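Local coordinates for lumazine-binding protein (Silicibacter pomeroyi DSS-3, PDB 3FKA) that is of unknown function but has an NTF2-like fold of the putative lumazine-binding family, consistent with binding a small molecule in its pocket, at residues M20-G25 / A58-A63; D69-I74 / H87-W92. One frame throughout, in Å; residues are numbered along the deposited sequence. Where two conformers were deposited one is given.

Interaction 1. Residues M20-G25 / A58-A63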
loop_
_atom_site.group_PDB
_atom_site.type_symbol
_atom_site.label_atom_id
_atom_site.label_comp_id
_atom_site.label_asym_id
_atom_site.label_seq_id
_atom_site.Cartn_x
_atom_site.Cartn_y
_atom_site.Cartn_z
HETATM N N MSE B 20 9.735 -3.286 20.328
HETATM C CA MSE B 20 10.244 -3.300 21.707
HETATM C C MSE B 20 10.923 -4.611 22.058
HETATM O O MSE B 20 11.971 -4.596 22.691
HETATM C CB MSE B 20 9.141 -3.013 22.727
HETATM C CG MSE B 20 8.497 -1.648 22.629
HETATM SE SE MSE B 20 9.777 -0.201 22.522
HETATM C CE MSE B 20 10.866 -0.718 24.050
ATOM N N ALA B 21 10.344 -5.738 21.657
ATOM C CA ALA B 21 10.934 -7.045 21.946
ATOM C C ALA B 21 12.293 -7.174 21.255
ATOM O O ALA B 21 13.248 -7.701 21.826
ATOM C CB ALA B 21 9.982 -8.203 21.571
HETATM N N MSE B 22 12.377 -6.678 20.023
HETATM C CA MSE B 22 13.641 -6.696 19.282
HETATM C C MSE B 22 14.678 -5.857 19.993
HETATM O O MSE B 22 15.795 -6.318 20.233
HETATM C CB MSE B 22 13.477 -6.162 17.866
HETATM C CG MSE B 22 14.821 -5.923 17.124
HETATM SE SE MSE B 22 14.631 -5.591 15.219
HETATM C CE MSE B 22 13.480 -7.009 14.923
ATOM N N THR B 23 14.299 -4.626 20.338
ATOM C CA THR B 23 15.196 -3.693 21.030
ATOM C C THR B 23 15.683 -4.236 22.366
ATOM O O THR B 23 16.870 -4.154 22.662
ATOM C CB THR B 23 14.495 -2.340 21.247
ATOM O OG1 THR B 23 14.081 -1.813 19.978
ATOM C CG2 THR B 23 15.402 -1.365 21.985
ATOM N N ARG B 24 14.768 -4.808 23.150
ATOM C CA ARG B 24 15.079 -5.346 24.484
ATOM C C ARG B 24 15.697 -6.745 24.515
ATOM O O ARG B 24 16.205 -7.167 25.572
ATOM C CB ARG B 24 13.800 -5.391 25.328
ATOM C CG ARG B 24 13.178 -4.039 25.592
ATOM C CD ARG B 24 13.901 -3.284 26.685
ATOM N NE ARG B 24 13.303 -1.951 26.889
ATOM C CZ ARG B 24 13.683 -0.824 26.286
ATOM N NH1 ARG B 24 14.710 -0.774 25.460
ATOM N NH2 ARG B 24 13.027 0.299 26.543
ATOM N N GLY B 25 15.682 -7.448 23.389
ATOM C CA GLY B 25 16.187 -8.816 23.316
ATOM C C GLY B 25 15.279 -9.730 24.138
ATOM O O GLY B 25 15.754 -10.614 24.869
ATOM N N ALA B 58 18.622 -14.726 18.621
ATOM C CA ALA B 58 19.980 -14.666 19.158
ATOM C C ALA B 58 20.626 -13.318 18.767
ATOM O O ALA B 58 21.382 -12.765 19.538
ATOM C CB ALA B 58 20.823 -15.816 18.669
HETATM N N MSE B 59 20.325 -12.822 17.566
HETATM C CA MSE B 59 20.865 -11.514 17.117
HETATM C C MSE B 59 20.248 -10.384 17.941
HETATM O O MSE B 59 20.954 -9.416 18.257
HETATM C CB MSE B 59 20.673 -11.340 15.603
HETATM C CG MSE B 59 21.532 -12.325 14.837
HETATM SE SE MSE B 59 20.973 -12.362 12.987
HETATM C CE MSE B 59 22.208 -13.743 12.363
ATOM N N CYS B 60 18.948 -10.493 18.288
ATOM C CA CYS B 60 18.276 -9.498 19.126
ATOM C C CYS B 60 18.878 -9.537 20.524
ATOM O O CYS B 60 19.127 -8.494 21.121
ATOM C CB CYS B 60 16.775 -9.714 19.204
ATOM S SG CYS B 60 15.949 -9.469 17.630
ATOM N N GLU B 61 19.132 -10.739 21.050
ATOM C CA GLU B 61 19.775 -10.824 22.357
ATOM C C GLU B 61 21.141 -10.113 22.323
ATOM O O GLU B 61 21.455 -9.321 23.219
ATOM C CB GLU B 61 19.936 -12.279 22.809
ATOM C CG GLU B 61 18.644 -12.988 23.135
ATOM C CD GLU B 61 18.845 -14.467 23.458
ATOM O OE1 GLU B 61 19.661 -15.149 22.760
ATOM O OE2 GLU B 61 18.145 -14.956 24.386
ATOM N N ASP B 62 21.944 -10.396 21.280
ATOM C CA ASP B 62 23.270 -9.839 21.135
ATOM C C ASP B 62 23.320 -8.328 21.223
ATOM O O ASP B 62 24.206 -7.796 21.897
ATOM C CB ASP B 62 23.921 -10.286 19.813
ATOM C CG ASP B 62 24.458 -11.695 19.858
ATOM O OD1 ASP B 62 24.702 -12.196 20.966
ATOM O OD2 ASP B 62 24.690 -12.267 18.777
ATOM N N ALA B 63 22.359 -7.680 20.576
ATOM C CA ALA B 63 22.303 -6.224 20.500
ATOM C C ALA B 63 21.359 -5.584 21.494
ATOM O O ALA B 63 21.160 -4.366 21.418
ATOM C CB ALA B 63 21.890 -5.810 19.068
HETATM O O HOH W 1 18.479 -6.130 20.071
HETATM O O HOH W 2 18.657 -2.982 20.715
#
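C60 faces M22 where the end of helix 4-24 meets helix 53-63, and the closest pair of side-chain atoms, in the M22 conformer given, is M22 CG and C60 SG, 3.8 Å apart. The thiol comes alongside the first carbons of the selenomethionine, not its selenium: M22 CG lies anti to the backbone N (chi1 170°), which carries the rest of the chain past the sulfur. C60 CB meanwhile rests 3.7 Å from M22 O. A cysteine suits this place, being small enough to let the helices approach and apolar enough for a buried seam.

Next to this pair the backbones come close. G25 CA is 3.7 Å from C60 O, and the two chains are nearest at G25 and E61, with CA atoms 4.2 Å apart. A side chain on G25 would point straight into C60 O and E61 CA, so glycine is called for twice, by this tight approach and by its positive phi (67°). It is the C-prime residue of a Schellman motif that closes helix 4-24, with D26 N bonded to A21 O and G25 N weakly to M22 O.

Two waters bridge the gap between the backbones, each within hydrogen-bonding distance of one carbonyl from either helix. One lies 2.7 Å from both M22 O and C60 O, the other 2.9 Å from both T23 O and A63 O.

Further out, E61 OE1 forms a salt bridge with R27, T23 OG1 bonds back to V19 O, and L30 of helix 27-33 touches C60. The M22 side chain passes W92 and comes about 3 Å from an unidentified molecule, probably from the crystallisation liquor, which may mark the ligand pocket that helices and curved sheet enclose in the NTF2-like fold.

Interaction 2. Residues D69-I74 / H87-W92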
loop_
_atom_site.group_PDB
_atom_site.type_symbol
_atom_site.label_atom_id
_atom_site.label_comp_id
_atom_site.label_asym_id
_atom_site.label_seq_id
_atom_site.Cartn_x
_atom_site.Cartn_y
_atom_site.Cartn_z
ATOM N N ASP B 69 14.692 4.125 23.859
ATOM C CA ASP B 69 13.332 4.254 23.370
ATOM C C ASP B 69 13.537 4.256 21.860
ATOM O O ASP B 69 14.000 5.261 21.284
ATOM C CB ASP B 69 12.657 5.527 23.875
ATOM C CG ASP B 69 11.181 5.606 23.495
ATOM O OD1 ASP B 69 10.568 4.564 23.169
ATOM O OD2 ASP B 69 10.623 6.722 23.549
ATOM N N PRO B 70 13.196 3.141 21.203
ATOM C CA PRO B 70 13.467 3.110 19.771
ATOM C C PRO B 70 12.482 3.848 18.883
ATOM O O PRO B 70 11.305 3.897 19.205
ATOM C CB PRO B 70 13.355 1.624 19.465
ATOM C CG PRO B 70 12.270 1.161 20.358
ATOM C CD PRO B 70 12.479 1.923 21.630
ATOM N N PHE B 71 13.006 4.439 17.806
ATOM C CA PHE B 71 12.185 5.100 16.821
ATOM C C PHE B 71 11.528 4.047 15.951
ATOM O O PHE B 71 12.192 3.105 15.539
ATOM C CB PHE B 71 12.979 5.994 15.859
ATOM C CG PHE B 71 12.245 6.246 14.538
ATOM C CD1 PHE B 71 11.269 7.228 14.437
ATOM C CD2 PHE B 71 12.501 5.443 13.410
ATOM C CE1 PHE B 71 10.581 7.428 13.238
ATOM C CE2 PHE B 71 11.804 5.629 12.221
ATOM C CZ PHE B 71 10.851 6.626 12.137
ATOM N N TRP B 72 10.245 4.216 15.655
ATOM C CA TRP B 72 9.542 3.341 14.710
ATOM C C TRP B 72 8.284 4.041 14.209
ATOM O O TRP B 72 7.742 4.932 14.878
ATOM C CB TRP B 72 9.185 1.958 15.265
ATOM C CG TRP B 72 8.281 2.017 16.431
ATOM C CD1 TRP B 72 8.639 2.301 17.713
ATOM C CD2 TRP B 72 6.886 1.773 16.448
ATOM N NE1 TRP B 72 7.549 2.255 18.530
ATOM C CE2 TRP B 72 6.453 1.931 17.779
ATOM C CE3 TRP B 72 5.951 1.438 15.471
ATOM C CZ2 TRP B 72 5.122 1.772 18.154
ATOM C CZ3 TRP B 72 4.630 1.267 15.842
ATOM C CH2 TRP B 72 4.225 1.439 17.176
ATOM N N ALA B 73 7.836 3.627 13.030
ATOM C CA ALA B 73 6.637 4.177 12.414
ATOM C C ALA B 73 6.009 3.146 11.506
ATOM O O ALA B 73 6.719 2.356 10.920
ATOM C CB ALA B 73 6.982 5.426 11.614
ATOM N N ILE B 74 4.684 3.154 11.408
ATOM C CA ILE B 74 3.955 2.269 10.513
ATOM C C ILE B 74 3.707 3.099 9.266
ATOM O O ILE B 74 2.949 4.072 9.315
ATOM C CB ILE B 74 2.642 1.758 11.115
ATOM C CG1 ILE B 74 2.951 0.826 12.278
ATOM C CG2 ILE B 74 1.837 0.989 10.093
ATOM C CD1 ILE B 74 1.726 0.448 13.133
ATOM N N HIS B 87 4.387 -2.298 6.377
ATOM C CA HIS B 87 5.652 -1.611 6.079
ATOM C C HIS B 87 5.923 -0.822 7.363
ATOM O O HIS B 87 5.156 0.091 7.708
ATOM C CB HIS B 87 5.617 -0.720 4.837
ATOM C CG HIS B 87 6.828 0.147 4.658
ATOM N ND1 HIS B 87 6.824 1.272 3.857
ATOM C CD2 HIS B 87 8.060 0.088 5.215
ATOM C CE1 HIS B 87 8.021 1.832 3.888
ATOM N NE2 HIS B 87 8.790 1.133 4.704
ATOM N N VAL B 88 7.002 -1.181 8.060
ATOM C CA VAL B 88 7.405 -0.536 9.271
ATOM C C VAL B 88 8.809 0.048 9.140
ATOM O O VAL B 88 9.698 -0.614 8.578
ATOM C CB VAL B 88 7.441 -1.554 10.486
ATOM C CG1 VAL B 88 7.822 -0.864 11.819
ATOM C CG2 VAL B 88 6.091 -2.294 10.643
ATOM N N GLU B 89 8.981 1.291 9.591
ATOM C CA GLU B 89 10.270 1.959 9.635
ATOM C C GLU B 89 10.763 1.792 11.041
ATOM O O GLU B 89 9.985 1.983 11.962
ATOM C CB GLU B 89 10.184 3.461 9.423
ATOM C CG GLU B 89 9.704 3.946 8.100
ATOM C CD GLU B 89 9.713 5.475 8.026
ATOM O OE1 GLU B 89 9.737 6.147 9.074
ATOM O OE2 GLU B 89 9.709 6.025 6.914
ATOM N N ASN B 90 12.027 1.433 11.240
ATOM C CA ASN B 90 12.510 1.309 12.620
ATOM C C ASN B 90 14.012 1.388 12.718
ATOM O O ASN B 90 14.701 1.139 11.755
ATOM C CB ASN B 90 11.981 0.044 13.292
ATOM C CG ASN B 90 12.424 -1.212 12.628
ATOM O OD1 ASN B 90 13.592 -1.565 12.672
ATOM N ND2 ASN B 90 11.480 -1.960 12.107
ATOM N N ASP B 91 14.483 1.790 13.891
ATOM C CA ASP B 91 15.896 1.856 14.174
ATOM C C ASP B 91 16.259 0.635 14.986
ATOM O O ASP B 91 15.488 0.199 15.831
ATOM C CB ASP B 91 16.290 3.082 14.993
ATOM C CG ASP B 91 16.268 4.354 14.203
ATOM O OD1 ASP B 91 16.161 4.285 12.978
ATOM O OD2 ASP B 91 16.405 5.437 14.808
ATOM N N TRP B 92 17.420 0.076 14.696
ATOM C CA TRP B 92 17.943 -1.060 15.439
ATOM C C TRP B 92 19.455 -1.069 15.285
ATOM O O TRP B 92 19.965 -0.945 14.174
ATOM C CB TRP B 92 17.354 -2.392 14.962
ATOM C CG TRP B 92 17.958 -3.579 15.695
ATOM C CD1 TRP B 92 17.695 -3.964 16.965
ATOM C CD2 TRP B 92 18.915 -4.516 15.183
ATOM N NE1 TRP B 92 18.424 -5.086 17.288
ATOM C CE2 TRP B 92 19.176 -5.454 16.211
ATOM C CE3 TRP B 92 19.585 -4.651 13.960
ATOM C CZ2 TRP B 92 20.080 -6.511 16.060
ATOM C CZ3 TRP B 92 20.474 -5.731 13.796
ATOM C CH2 TRP B 92 20.721 -6.630 14.849
HETATM O O HOH W 3 16.113 5.158 17.686
#
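A73 and E89 form a hydrogen-bonded antiparallel pair, with E89 N to A73 O at 2.8 Å and A73 N to E89 O at 2.9 Å. D91 N adds a third bond, to F71 O at 3.1 Å, and a water links F71 N to D91 OD2, carrying the pairing beyond the regular strand.

W72 with N90 and I74 with V88 are the non-hydrogen-bonded pairs. They belong to the beta hairpin of strands 72-80 and 83-92, at one border of this chain's curved sheet in the NTF2-like fold. On the face of W72 and N90 the two CB atoms are 3.9 Å apart, but both side chains then lead away; N90 ND2 bonds to D99, and the W72 side chain packs on V15 of helix 4-24.

On the face of A73 and E89, the F71 ring reaches along the sheet, its CG anti to the backbone N (chi1 158°). In the conformer given, E89 OE1 meets the ring edge in its plane, 3.3 Å from F71 CZ, where the partly positive ring hydrogens suit a carboxylate oxygen. D91 OD2 lies 3.6 Å from F71 CB. Replacing F71 with a serine would probably leave E89 OE1 without its aromatic edge and open a gap between the two acids. Arginines hold their other oxygens, R120 that of E89 and R96 OD1 of D91, while the A73 methyl, its CB 3.8 Å from E89 OE1, adds little bulk beside the carboxylate on this face.

Overall arrangement
The two contacts follow one another along the chain: interaction 1 joins helices 4-24 and 53-63, and the loop after the second helix, whose last residues already belong to interaction 2, leads into strand 72-80. Their centres lie 14 Å apart, yet they touch. W92, at the end of strand 83-92, packs on M22 and A63 from both helices, with M22 CG 3.5 Å from W92 CD1, and P70 rests on M20 and T23. The helix pair is thereby joined to the hairpin at the border of this chain's sheet. N90, like M22, lies close to an unidentified molecule probably from the crystallisation liquor, so both contacts may line the same pocket.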